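Local coordinates for McyG protein (Microcystis aeruginosa PCC 7806, PDB 4R0M) that probably activates phenylalanine or a related acid as an acyl-adenylate and passes it to a carrier protein domain during microcystin synthesis, at residues D50-Q53 with D54-I58; D82-P85 with A86-C90; S132-I135 with T136-E139; G234-A237 with V238-C242. All blocks are in the same frame, centred on the assembly; numbering follows the deposited sequence.

How the contacts relate
All four contacts are local, between side chains three to five residues apart: two within helices, one where a helix starts and one where a helix ends. Contacts 2 and 4 are buried, each on the helix of a beta-alpha-beta unit, and Trp88 joins them by packing on Val238 and Ile235. Contact 1 is partly buried: Ala55 and Ile58 lie on Pro85 and Ala89 of contact 2, while Gln53 and Asp50 face outward. Contact 3 stands apart near the surface, its centre about 18 Å from that of contact 2, with Glu133, Glu137 and Glu139. Apolar side chains dominate the buried contacts, where Asp82 of contact 2 is paired with Arg159; contacts 1 and 3 carry more polar groups.

Contact 1: D50-Q53 with D54-I58; sequences DLYQ and DALVI
Tyr52 and Leu56, one turn apart on helix 48-64, meet through the leucine's CD1, which lies 3.7 Å from Tyr52 CE2, while its CG stands over one ring face, offset toward the rim. Tyr52 holds its CG anti to the backbone N (chi1 173°), and Leu56 reaches back to the ring from the next turn. Beneath them the main chain pairs in regular i to i+4 fashion. Asp54 N donates to Asp50 O and Ala55 N to Leu51 O, both at 2.8 Å; Leu56 N reaches Tyr52 O at 3.1 Å, and the bond from Val57 N to Gln53 O is weak. The polar side chains look outside this turn for partners. Asp54 OD2 takes a salt bridge from Arg159 and a hydrogen bond from Gln46, so this one oxygen has two partners. Asp50 OD2 pairs with Ser47 OG just before the helix, and Gln53 NE2 with Gln49 OE1 one turn back. Small Ala55 suits the buried side, whereas Tyr52 is long enough to reach Leu23 and Thr27 of helix 19-27. The pattern is that of an amphipathic alpha-helix of the N-terminal part of the adenylation domain, its buried side against helix 80-93.

Contact 2: D82-P85 with A86-C90; sequences DFIP and ALWAC
Ile84 and Trp88 project together from one face of the helix, with the isoleucine methyl CG2 in the plane of the indole at its edge. From CB outward, the tryptophan first passes the backbone: CB is 3.6 Å from Ile84 O, and CG stays near that same oxygen. CD1 comes closest, 3.3 Å from Ile84 O and 3.6 Å from Ile84 CG2, and NE1 follows at 4.0 Å from the same methyl. With CG beside the backbone N (chi1 -80°), the five-membered ring is laid back along the preceding turn, while the far ring reaches helix 227-240, where CZ2 packs on Val238 and Ile235. Phe91 adds an edge-to-face ring contact. Cutting Trp88 back to an alanine is likely to leave Ile84 CG2 without its aromatic neighbour and to open a gap toward Val238 and Ile235. Trp88 N bonds to Ile84 O at 3.0 Å and Ala89 N to Pro85 O at 2.9 Å, so the helix runs on past the proline, whose N has no hydrogen to give to the turn before and kinks the helix. On another side Phe83 and Leu87 meet more loosely. Asp82, the one acidic group, is matched by a salt bridge to Arg159. The contact is thus almost wholly apolar, which suggests that burial and dispersion, rather than side-chain polar bonds, account for most of it.

Contact 3: S132-I135 with T136-E139; sequences SELI and TEIE
The first turn of helix 135-144, entered from the loop after strand 128-130, brings Leu134 against Ile138: CB of the leucine lies 3.9 Å from CD1 of the isoleucine. Ile138 CG1 also rests on Leu134 O at 3.4 Å, the carbonyl that accepts from Ile138 N at 3.2 Å in a nearly linear C=O...N arrangement (171°). A second bond, Glu139 N to Ile135 O, is also 3.2 Å long and confirms that helical pairing has begun. In the four-stranded parallel sheet 152-154 is an edge strand, and this helix leads toward it: Ile135, Ile138 and Glu139 all touch Val152, so branched aliphatics suit the side turned to the strand. Ile135 CG1, anti to the backbone N (chi1 -177°), comes beside the carboxylate oxygen OE1 of Glu139 at 4.2 Å, while the stem of Glu139 lies on Ile135 O, its CG 3.4 Å away. A glycine in place of Ile135 would probably deprive Val152 of one apolar partner and leave the Glu139 carboxylate without the methylene beside it. Leu134 also has Glu137 nearby, with OE1 4.0 Å from Leu134 CD2, while Asp131 OD1 accepts from Leu134 N at the approach to the helix.

Contact 4: G234-A237 with V238-C242; sequences GIMA and VDLAC
Ala241 takes a left-handed backbone conformation (phi 61°) and so ends the helix, while Cys242 N turns back to Ala237 O at 2.9 Å, five residues earlier. Together with the bond from Ala241 N to Val238 O, also 2.9 Å, this is a Schellman motif, with Ala241 as its C-prime residue. The thiol follows the same reversal: Cys242 SG lies 3.7 Å from Ala237 CB and from Ala237 CA, brought there by a chi1 of 75° that sets it between the backbone N and carbonyl carbon. A bare methyl at Ala237 suits so close an approach by sulfur. The motif closes helix 227-240 just before strand 243-246, within the beta-alpha-beta unit that begins with strand 217-220. Upstream, Asp239 N bonds to Ile235 O and Leu240 N to Met236 O, both at 2.8 Å, and Val238 N to Gly234 O at 3.2 Å. Selenomethionine Met236 and Leu240 leave the helix in a common direction, with CG of the first 4.1 Å from CD1 of the second; both then touch Phe212. Asp239 sends its OD2 to Thr203 OG1, and Val238 and Ile235 fill the side against helices 19-27 and 80-93.

Contact 1: D50-Q53 with D54-I58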
ATOM      1  N   ASP A  50      20.495  18.528   3.635  1.00 31.90           N
ATOM      2  CA  ASP A  50      19.522  19.520   3.163  1.00 32.26           C
ATOM      3  C   ASP A  50      18.122  19.236   3.703  1.00 32.07           C
ATOM      4  O   ASP A  50      17.409  20.157   4.105  1.00 32.30           O
ATOM      5  CB  ASP A  50      19.477  19.564   1.632  1.00 33.25           C
ATOM      6  CG  ASP A  50      20.770  20.062   1.014  1.00 34.13           C
ATOM      7  OD1 ASP A  50      21.177  21.209   1.299  1.00 34.88           O
ATOM      8  OD2 ASP A  50      21.368  19.312   0.215  1.00 34.61           O
ATOM      9  N   LEU A  51      17.738  17.960   3.703  1.00 31.94           N
ATOM     10  CA  LEU A  51      16.445  17.529   4.234  1.00 32.27           C
ATOM     11  C   LEU A  51      16.317  17.907   5.708  1.00 32.64           C
ATOM     12  O   LEU A  51      15.314  18.496   6.124  1.00 33.25           O
ATOM     13  CB  LEU A  51      16.261  16.017   4.045  1.00 31.87           C
ATOM     14  CG  LEU A  51      15.097  15.323   4.765  1.00 31.64           C
ATOM     15  CD1 LEU A  51      13.755  15.694   4.149  1.00 31.57           C
ATOM     16  CD2 LEU A  51      15.287  13.816   4.757  1.00 30.97           C
ATOM     17  N   TYR A  52      17.350  17.577   6.481  1.00 32.66           N
ATOM     18  CA  TYR A  52      17.414  17.914   7.900  1.00 32.41           C
ATOM     19  C   TYR A  52      17.257  19.419   8.127  1.00 31.91           C
ATOM     20  O   TYR A  52      16.479  19.839   8.984  1.00 31.88           O
ATOM     21  CB  TYR A  52      18.726  17.393   8.505  1.00 32.68           C
ATOM     22  CG  TYR A  52      18.991  17.823   9.933  1.00 33.07           C
ATOM     23  CD1 TYR A  52      18.347  17.202  11.003  1.00 33.43           C
ATOM     24  CD2 TYR A  52      19.900  18.843  10.214  1.00 33.24           C
ATOM     25  CE1 TYR A  52      18.595  17.592  12.310  1.00 33.73           C
ATOM     26  CE2 TYR A  52      20.152  19.241  11.519  1.00 33.22           C
ATOM     27  CZ  TYR A  52      19.500  18.613  12.563  1.00 33.56           C
ATOM     28  OH  TYR A  52      19.747  19.007  13.859  1.00 33.59           O
ATOM     29  N   GLN A  53      17.983  20.221   7.348  1.00 31.85           N
ATOM     30  CA  GLN A  53      17.911  21.679   7.460  1.00 32.03           C
ATOM     31  C   GLN A  53      16.533  22.210   7.071  1.00 31.47           C
ATOM     32  O   GLN A  53      16.013  23.124   7.711  1.00 31.49           O
ATOM     33  CB  GLN A  53      18.999  22.362   6.619  1.00 32.62           C
ATOM     34  CG  GLN A  53      20.435  22.151   7.095  1.00 33.45           C
ATOM     35  CD  GLN A  53      20.701  22.651   8.509  1.00 33.95           C
ATOM     36  OE1 GLN A  53      20.112  23.631   8.966  1.00 33.94           O
ATOM     37  NE2 GLN A  53      21.605  21.974   9.208  1.00 34.73           N
ATOM     38  N   ASP A  54      15.952  21.626   6.023  1.00 31.28           N
ATOM     39  CA  ASP A  54      14.614  21.987   5.549  1.00 30.72           C
ATOM     40  C   ASP A  54      13.557  21.656   6.606  1.00 30.30           C
ATOM     41  O   ASP A  54      12.682  22.475   6.901  1.00 29.50           O
ATOM     42  CB  ASP A  54      14.314  21.261   4.232  1.00 30.84           C
ATOM     43  CG  ASP A  54      13.122  21.842   3.482  1.00 30.45           C
ATOM     44  OD1 ASP A  54      12.620  22.927   3.849  1.00 30.23           O
ATOM     45  OD2 ASP A  54      12.691  21.199   2.501  1.00 30.20           O
ATOM     46  N   ALA A  55      13.664  20.460   7.182  1.00 30.29           N
ATOM     47  CA  ALA A  55      12.767  20.013   8.247  1.00 30.50           C
ATOM     48  C   ALA A  55      12.765  20.948   9.463  1.00 30.61           C
ATOM     49  O   ALA A  55      11.704  21.234  10.020  1.00 30.81           O
ATOM     50  CB  ALA A  55      13.112  18.590   8.664  1.00 30.23           C
ATOM     51  N   LEU A  56      13.946  21.425   9.859  1.00 30.84           N
ATOM     52  CA  LEU A  56      14.080  22.357  10.988  1.00 30.76           C
ATOM     53  C   LEU A  56      13.346  23.675  10.750  1.00 31.03           C
ATOM     54  O   LEU A  56      12.745  24.231  11.674  1.00 30.54           O
ATOM     55  CB  LEU A  56      15.557  22.641  11.299  1.00 30.56           C
ATOM     56  CG  LEU A  56      16.418  21.571  11.975  1.00 30.73           C
ATOM     57  CD1 LEU A  56      17.853  22.061  12.109  1.00 30.96           C
ATOM     58  CD2 LEU A  56      15.864  21.181  13.338  1.00 30.76           C
ATOM     59  N   VAL A  57      13.410  24.167   9.514  1.00 31.63           N
ATOM     60  CA  VAL A  57      12.736  25.407   9.123  1.00 32.26           C
ATOM     61  C   VAL A  57      11.221  25.231   9.203  1.00 32.60           C
ATOM     62  O   VAL A  57      10.525  26.077   9.768  1.00 33.29           O
ATOM     63  CB  VAL A  57      13.151  25.867   7.703  1.00 32.80           C
ATOM     64  CG1 VAL A  57      12.361  27.097   7.274  1.00 33.15           C
ATOM     65  CG2 VAL A  57      14.646  26.159   7.646  1.00 32.28           C
ATOM     66  N   ILE A  58      10.724  24.125   8.646  1.00 32.49           N
ATOM     67  CA  ILE A  58       9.297  23.795   8.681  1.00 32.37           C
ATOM     68  C   ILE A  58       8.834  23.585  10.121  1.00 32.99           C
ATOM     69  O   ILE A  58       7.768  24.071  10.510  1.00 32.97           O
ATOM     70  CB  ILE A  58       8.974  22.552   7.818  1.00 31.81           C
ATOM     71  CG1 ILE A  58       9.264  22.842   6.342  1.00 31.11           C
ATOM     72  CG2 ILE A  58       7.519  22.125   7.997  1.00 31.24           C
ATOM     73  CD1 ILE A  58       9.624  21.620   5.527  1.00 30.44           C
TER

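Contact 2: D82-P85 with A86-C90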
ATOM      1  N   ASP A  82       7.479  18.471  -0.795  1.00 31.97           N
ATOM      2  CA  ASP A  82       6.896  19.119   0.377  1.00 30.45           C
ATOM      3  C   ASP A  82       6.537  18.113   1.463  1.00 29.44           C
ATOM      4  O   ASP A  82       6.620  18.423   2.652  1.00 29.02           O
ATOM      5  CB  ASP A  82       5.644  19.906  -0.013  1.00 30.97           C
ATOM      6  CG  ASP A  82       5.959  21.218  -0.705  1.00 31.81           C
ATOM      7  OD1 ASP A  82       7.156  21.561  -0.835  1.00 31.88           O
ATOM      8  OD2 ASP A  82       5.001  21.909  -1.115  1.00 31.54           O
ATOM      9  N   PHE A  83       6.130  16.916   1.047  1.00 28.02           N
ATOM     10  CA  PHE A  83       5.649  15.887   1.969  1.00 27.27           C
ATOM     11  C   PHE A  83       6.749  15.378   2.902  1.00 27.02           C
ATOM     12  O   PHE A  83       6.605  15.434   4.122  1.00 27.02           O
ATOM     13  CB  PHE A  83       5.018  14.724   1.190  1.00 26.35           C
ATOM     14  CG  PHE A  83       4.406  13.660   2.061  1.00 26.13           C
ATOM     15  CD1 PHE A  83       5.205  12.717   2.709  1.00 26.03           C
ATOM     16  CD2 PHE A  83       3.028  13.585   2.219  1.00 25.80           C
ATOM     17  CE1 PHE A  83       4.642  11.734   3.508  1.00 25.79           C
ATOM     18  CE2 PHE A  83       2.458  12.601   3.011  1.00 25.68           C
ATOM     19  CZ  PHE A  83       3.266  11.675   3.656  1.00 25.94           C
ATOM     20  N   ILE A  84       7.840  14.884   2.321  1.00 26.82           N
ATOM     21  CA  ILE A  84       8.933  14.286   3.095  1.00 26.85           C
ATOM     22  C   ILE A  84       9.594  15.267   4.086  1.00 26.42           C
ATOM     23  O   ILE A  84       9.752  14.927   5.260  1.00 26.58           O
ATOM     24  CB  ILE A  84       9.968  13.582   2.183  1.00 26.94           C
ATOM     25  CG1 ILE A  84       9.294  12.434   1.417  1.00 27.17           C
ATOM     26  CG2 ILE A  84      11.134  13.046   3.000  1.00 27.15           C
ATOM     27  CD1 ILE A  84      10.068  11.921   0.220  1.00 27.31           C
ATOM     28  N   PRO A  85       9.958  16.485   3.634  1.00 26.10           N
ATOM     29  CA  PRO A  85      10.484  17.441   4.611  1.00 26.00           C
ATOM     30  C   PRO A  85       9.506  17.779   5.742  1.00 25.91           C
ATOM     31  O   PRO A  85       9.934  17.941   6.887  1.00 25.64           O
ATOM     32  CB  PRO A  85      10.788  18.674   3.757  1.00 26.05           C
ATOM     33  CG  PRO A  85      11.089  18.113   2.411  1.00 25.63           C
ATOM     34  CD  PRO A  85      10.100  16.995   2.256  1.00 25.87           C
ATOM     35  N   ALA A  86       8.214  17.871   5.427  1.00 25.73           N
ATOM     36  CA  ALA A  86       7.185  18.142   6.437  1.00 25.46           C
ATOM     37  C   ALA A  86       6.984  16.970   7.396  1.00 25.46           C
ATOM     38  O   ALA A  86       6.732  17.171   8.586  1.00 25.81           O
ATOM     39  CB  ALA A  86       5.868  18.513   5.774  1.00 25.68           C
ATOM     40  N   LEU A  87       7.089  15.751   6.870  1.00 25.20           N
ATOM     41  CA  LEU A  87       6.980  14.535   7.677  1.00 25.25           C
ATOM     42  C   LEU A  87       8.125  14.447   8.686  1.00 25.64           C
ATOM     43  O   LEU A  87       7.903  14.158   9.869  1.00 25.54           O
ATOM     44  CB  LEU A  87       6.968  13.292   6.780  1.00 24.69           C
ATOM     45  CG  LEU A  87       6.833  11.922   7.451  1.00 24.40           C
ATOM     46  CD1 LEU A  87       5.377  11.593   7.749  1.00 24.04           C
ATOM     47  CD2 LEU A  87       7.451  10.843   6.574  1.00 24.23           C
ATOM     48  N   TRP A  88       9.344  14.699   8.205  1.00 25.78           N
ATOM     49  CA  TRP A  88      10.536  14.699   9.047  1.00 25.95           C
ATOM     50  C   TRP A  88      10.571  15.855  10.002  1.00 26.35           C
ATOM     51  O   TRP A  88      11.094  15.726  11.110  1.00 27.06           O
ATOM     52  CB  TRP A  88      11.802  14.646   8.199  1.00 25.61           C
ATOM     53  CG  TRP A  88      12.106  13.247   7.730  1.00 25.26           C
ATOM     54  CD1 TRP A  88      11.902  12.709   6.463  1.00 25.43           C
ATOM     55  CD2 TRP A  88      12.655  12.143   8.527  1.00 25.17           C
ATOM     56  NE1 TRP A  88      12.288  11.391   6.421  1.00 25.44           N
ATOM     57  CE2 TRP A  88      12.746  10.989   7.625  1.00 25.24           C
ATOM     58  CE3 TRP A  88      13.071  12.001   9.850  1.00 25.41           C
ATOM     59  CZ2 TRP A  88      13.235   9.761   8.049  1.00 25.13           C
ATOM     60  CZ3 TRP A  88      13.561  10.757  10.265  1.00 24.95           C
ATOM     61  CH2 TRP A  88      13.639   9.665   9.385  1.00 25.16           C
ATOM     62  N   ALA A  89      10.001  16.987   9.598  1.00 26.38           N
ATOM     63  CA  ALA A  89       9.830  18.124  10.502  1.00 27.09           C
ATOM     64  C   ALA A  89       9.063  17.698  11.754  1.00 27.83           C
ATOM     65  O   ALA A  89       9.485  17.989  12.875  1.00 28.50           O
ATOM     66  CB  ALA A  89       9.111  19.264   9.802  1.00 27.00           C
ATOM     67  N   CYS A  90       7.945  17.004  11.541  1.00 27.65           N
ATOM     68  CA  CYS A  90       7.119  16.469  12.617  1.00 27.56           C
ATOM     69  C   CYS A  90       7.883  15.453  13.463  1.00 27.84           C
ATOM     70  O   CYS A  90       7.804  15.483  14.696  1.00 28.23           O
ATOM     71  CB  CYS A  90       5.843  15.833  12.047  1.00 27.69           C
ATOM     72  SG  CYS A  90       4.713  17.002  11.247  1.00 27.36           S
TER

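Contact 3: S132-I135 with T136-E139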
ATOM      1  N   SER A 132       0.969  24.165  -2.037  1.00 38.97           N
ATOM      2  CA  SER A 132       0.443  25.395  -2.640  1.00 40.61           C
ATOM      3  C   SER A 132      -0.651  25.162  -3.690  1.00 41.95           C
ATOM      4  O   SER A 132      -1.495  26.030  -3.917  1.00 42.31           O
ATOM      5  CB  SER A 132       1.580  26.227  -3.235  1.00 40.37           C
ATOM      6  OG  SER A 132       2.505  26.599  -2.229  1.00 40.96           O
ATOM      7  N   GLU A 133      -0.626  23.991  -4.322  1.00 42.97           N
ATOM      8  CA  GLU A 133      -1.615  23.632  -5.334  1.00 44.08           C
ATOM      9  C   GLU A 133      -2.983  23.302  -4.716  1.00 43.11           C
ATOM     10  O   GLU A 133      -4.023  23.679  -5.262  1.00 42.68           O
ATOM     11  CB  GLU A 133      -1.105  22.453  -6.175  1.00 46.72           C
ATOM     12  CG  GLU A 133      -1.806  22.279  -7.517  1.00 49.72           C
ATOM     13  CD  GLU A 133      -1.542  20.925  -8.159  1.00 51.85           C
ATOM     14  OE1 GLU A 133      -1.678  19.890  -7.468  1.00 53.31           O
ATOM     15  OE2 GLU A 133      -1.211  20.893  -9.366  1.00 52.80           O
ATOM     16  N   LEU A 134      -2.971  22.614  -3.574  1.00 41.10           N
ATOM     17  CA  LEU A 134      -4.193  22.083  -2.961  1.00 40.04           C
ATOM     18  C   LEU A 134      -4.802  22.955  -1.869  1.00 40.10           C
ATOM     19  O   LEU A 134      -5.964  22.761  -1.505  1.00 40.54           O
ATOM     20  CB  LEU A 134      -3.938  20.682  -2.393  1.00 39.40           C
ATOM     21  CG  LEU A 134      -3.653  19.531  -3.360  1.00 38.95           C
ATOM     22  CD1 LEU A 134      -3.004  18.384  -2.606  1.00 38.55           C
ATOM     23  CD2 LEU A 134      -4.919  19.066  -4.066  1.00 38.59           C
ATOM     24  N   ILE A 135      -4.021  23.904  -1.351  1.00 40.24           N
ATOM     25  CA  ILE A 135      -4.423  24.736  -0.205  1.00 39.72           C
ATOM     26  C   ILE A 135      -5.841  25.320  -0.329  1.00 39.63           C
ATOM     27  O   ILE A 135      -6.644  25.210   0.601  1.00 39.65           O
ATOM     28  CB  ILE A 135      -3.369  25.844   0.102  1.00 39.76           C
ATOM     29  CG1 ILE A 135      -3.748  26.660   1.342  1.00 39.48           C
ATOM     30  CG2 ILE A 135      -3.137  26.763  -1.095  1.00 39.79           C
ATOM     31  CD1 ILE A 135      -3.131  26.151   2.626  1.00 38.67           C
ATOM     32  N   THR A 136      -6.143  25.910  -1.484  1.00 39.59           N
ATOM     33  CA  THR A 136      -7.411  26.610  -1.705  1.00 39.88           C
ATOM     34  C   THR A 136      -8.610  25.657  -1.728  1.00 39.26           C
ATOM     35  O   THR A 136      -9.648  25.948  -1.127  1.00 38.67           O
ATOM     36  CB  THR A 136      -7.371  27.447  -3.003  1.00 40.51           C
ATOM     37  OG1 THR A 136      -6.129  28.161  -3.072  1.00 40.58           O
ATOM     38  CG2 THR A 136      -8.528  28.443  -3.049  1.00 40.07           C
ATOM     39  N   GLU A 137      -8.451  24.524  -2.414  1.00 39.02           N
ATOM     40  CA  GLU A 137      -9.497  23.500  -2.517  1.00 39.33           C
ATOM     41  C   GLU A 137      -9.895  22.942  -1.153  1.00 38.77           C
ATOM     42  O   GLU A 137     -11.077  22.734  -0.884  1.00 38.56           O
ATOM     43  CB  GLU A 137      -9.037  22.342  -3.407  1.00 39.61           C
ATOM     44  CG  GLU A 137      -8.797  22.702  -4.860  1.00 40.70           C
ATOM     45  CD  GLU A 137      -7.994  21.645  -5.593  1.00 41.85           C
ATOM     46  OE1 GLU A 137      -8.337  20.446  -5.487  1.00 41.71           O
ATOM     47  OE2 GLU A 137      -7.017  22.015  -6.279  1.00 42.76           O
ATOM     48  N   ILE A 138      -8.896  22.699  -0.305  1.00 38.29           N
ATOM     49  CA  ILE A 138      -9.112  22.090   1.005  1.00 38.19           C
ATOM     50  C   ILE A 138      -9.774  23.071   1.978  1.00 38.48           C
ATOM     51  O   ILE A 138     -10.616  22.670   2.785  1.00 38.20           O
ATOM     52  CB  ILE A 138      -7.803  21.487   1.571  1.00 38.23           C
ATOM     53  CG1 ILE A 138      -7.268  20.416   0.610  1.00 37.97           C
ATOM     54  CG2 ILE A 138      -8.023  20.890   2.957  1.00 37.91           C
ATOM     55  CD1 ILE A 138      -5.871  19.919   0.921  1.00 38.05           C
ATOM     56  N   GLU A 139      -9.409  24.347   1.882  1.00 39.15           N
ATOM     57  CA  GLU A 139     -10.062  25.397   2.671  1.00 40.21           C
ATOM     58  C   GLU A 139     -11.527  25.562   2.264  1.00 39.98           C
ATOM     59  O   GLU A 139     -12.402  25.711   3.119  1.00 39.52           O
ATOM     60  CB  GLU A 139      -9.318  26.732   2.542  1.00 40.98           C
ATOM     61  CG  GLU A 139      -7.982  26.775   3.271  1.00 42.33           C
ATOM     62  CD  GLU A 139      -7.321  28.142   3.232  1.00 43.75           C
ATOM     63  OE1 GLU A 139      -7.282  28.769   2.150  1.00 44.40           O
ATOM     64  OE2 GLU A 139      -6.826  28.589   4.289  1.00 44.49           O
TER

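Contact 4: G234-A237 with V238-C242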
ATOM      1  N   GLY A 234      11.393   4.758   2.579  1.00 28.22           N
ATOM      2  CA  GLY A 234      11.622   6.095   3.103  1.00 28.06           C
ATOM      3  C   GLY A 234      12.586   6.045   4.268  1.00 28.53           C
ATOM      4  O   GLY A 234      13.789   6.253   4.102  1.00 28.71           O
ATOM      5  N   ILE A 235      12.048   5.742   5.447  1.00 28.72           N
ATOM      6  CA  ILE A 235      12.819   5.709   6.691  1.00 28.83           C
ATOM      7  C   ILE A 235      13.945   4.667   6.675  1.00 29.46           C
ATOM      8  O   ILE A 235      15.017   4.909   7.236  1.00 30.11           O
ATOM      9  CB  ILE A 235      11.891   5.506   7.911  1.00 28.72           C
ATOM     10  CG1 ILE A 235      10.988   6.732   8.097  1.00 28.31           C
ATOM     11  CG2 ILE A 235      12.693   5.233   9.180  1.00 28.40           C
ATOM     12  CD1 ILE A 235       9.710   6.459   8.864  1.00 27.96           C
HETATM   13  N   MSE A 236      13.710   3.527   6.026  1.00 29.60           N
HETATM   14  CA  MSE A 236      14.750   2.504   5.863  1.00 30.08           C
HETATM   15  C   MSE A 236      15.951   3.078   5.160  1.00 31.01           C
HETATM   16  O   MSE A 236      17.086   2.874   5.599  1.00 31.69           O
HETATM   17  CB  MSE A 236      14.249   1.260   5.124  1.00 29.68           C
HETATM   18  CG  MSE A 236      15.302   0.154   5.225  1.00 29.13           C
HETATM   19 SE   MSE A 236      14.747  -1.516   4.347  1.00 28.82          SE
HETATM   20  CE  MSE A 236      15.086  -0.951   2.493  1.00 28.61           C
ATOM     21  N   ALA A 237      15.709   3.808   4.072  1.00 31.19           N
ATOM     22  CA  ALA A 237      16.783   4.403   3.286  1.00 31.35           C
ATOM     23  C   ALA A 237      17.589   5.409   4.105  1.00 31.54           C
ATOM     24  O   ALA A 237      18.808   5.499   3.958  1.00 31.54           O
ATOM     25  CB  ALA A 237      16.226   5.052   2.032  1.00 31.23           C
ATOM     26  N   VAL A 238      16.896   6.152   4.966  1.00 31.71           N
ATOM     27  CA  VAL A 238      17.540   7.091   5.884  1.00 32.04           C
ATOM     28  C   VAL A 238      18.385   6.325   6.910  1.00 32.30           C
ATOM     29  O   VAL A 238      19.530   6.694   7.171  1.00 32.78           O
ATOM     30  CB  VAL A 238      16.508   8.000   6.589  1.00 31.85           C
ATOM     31  CG1 VAL A 238      17.200   9.003   7.502  1.00 32.17           C
ATOM     32  CG2 VAL A 238      15.656   8.734   5.564  1.00 31.56           C
ATOM     33  N   ASP A 239      17.816   5.253   7.459  1.00 32.45           N
ATOM     34  CA  ASP A 239      18.506   4.378   8.407  1.00 32.96           C
ATOM     35  C   ASP A 239      19.786   3.797   7.811  1.00 33.04           C
ATOM     36  O   ASP A 239      20.808   3.704   8.488  1.00 33.21           O
ATOM     37  CB  ASP A 239      17.570   3.251   8.863  1.00 33.43           C
ATOM     38  CG  ASP A 239      18.056   2.549  10.125  1.00 34.18           C
ATOM     39  OD1 ASP A 239      18.813   3.161  10.911  1.00 35.29           O
ATOM     40  OD2 ASP A 239      17.665   1.383  10.338  1.00 34.38           O
ATOM     41  N   LEU A 240      19.717   3.416   6.538  1.00 33.20           N
ATOM     42  CA  LEU A 240      20.873   2.918   5.801  1.00 32.47           C
ATOM     43  C   LEU A 240      21.788   4.045   5.331  1.00 32.55           C
ATOM     44  O   LEU A 240      22.955   3.805   5.018  1.00 32.46           O
ATOM     45  CB  LEU A 240      20.415   2.106   4.585  1.00 32.23           C
ATOM     46  CG  LEU A 240      19.844   0.705   4.800  1.00 32.29           C
ATOM     47  CD1 LEU A 240      19.068   0.269   3.566  1.00 32.13           C
ATOM     48  CD2 LEU A 240      20.945  -0.296   5.132  1.00 31.97           C
ATOM     49  N   ALA A 241      21.251   5.266   5.292  1.00 32.56           N
ATOM     50  CA  ALA A 241      21.924   6.430   4.698  1.00 32.50           C
ATOM     51  C   ALA A 241      22.206   6.226   3.202  1.00 32.59           C
ATOM     52  O   ALA A 241      23.190   6.744   2.664  1.00 32.88           O
ATOM     53  CB  ALA A 241      23.199   6.782   5.462  1.00 32.49           C
ATOM     54  N   CYS A 242      21.331   5.473   2.538  1.00 32.36           N
ATOM     55  CA  CYS A 242      21.480   5.189   1.114  1.00 32.55           C
ATOM     56  C   CYS A 242      20.650   6.156   0.274  1.00 32.60           C
ATOM     57  O   CYS A 242      19.829   6.901   0.808  1.00 32.83           O
ATOM     58  CB  CYS A 242      21.090   3.739   0.813  1.00 32.81           C
ATOM     59  SG  CYS A 242      19.314   3.395   0.828  1.00 33.25           S
TER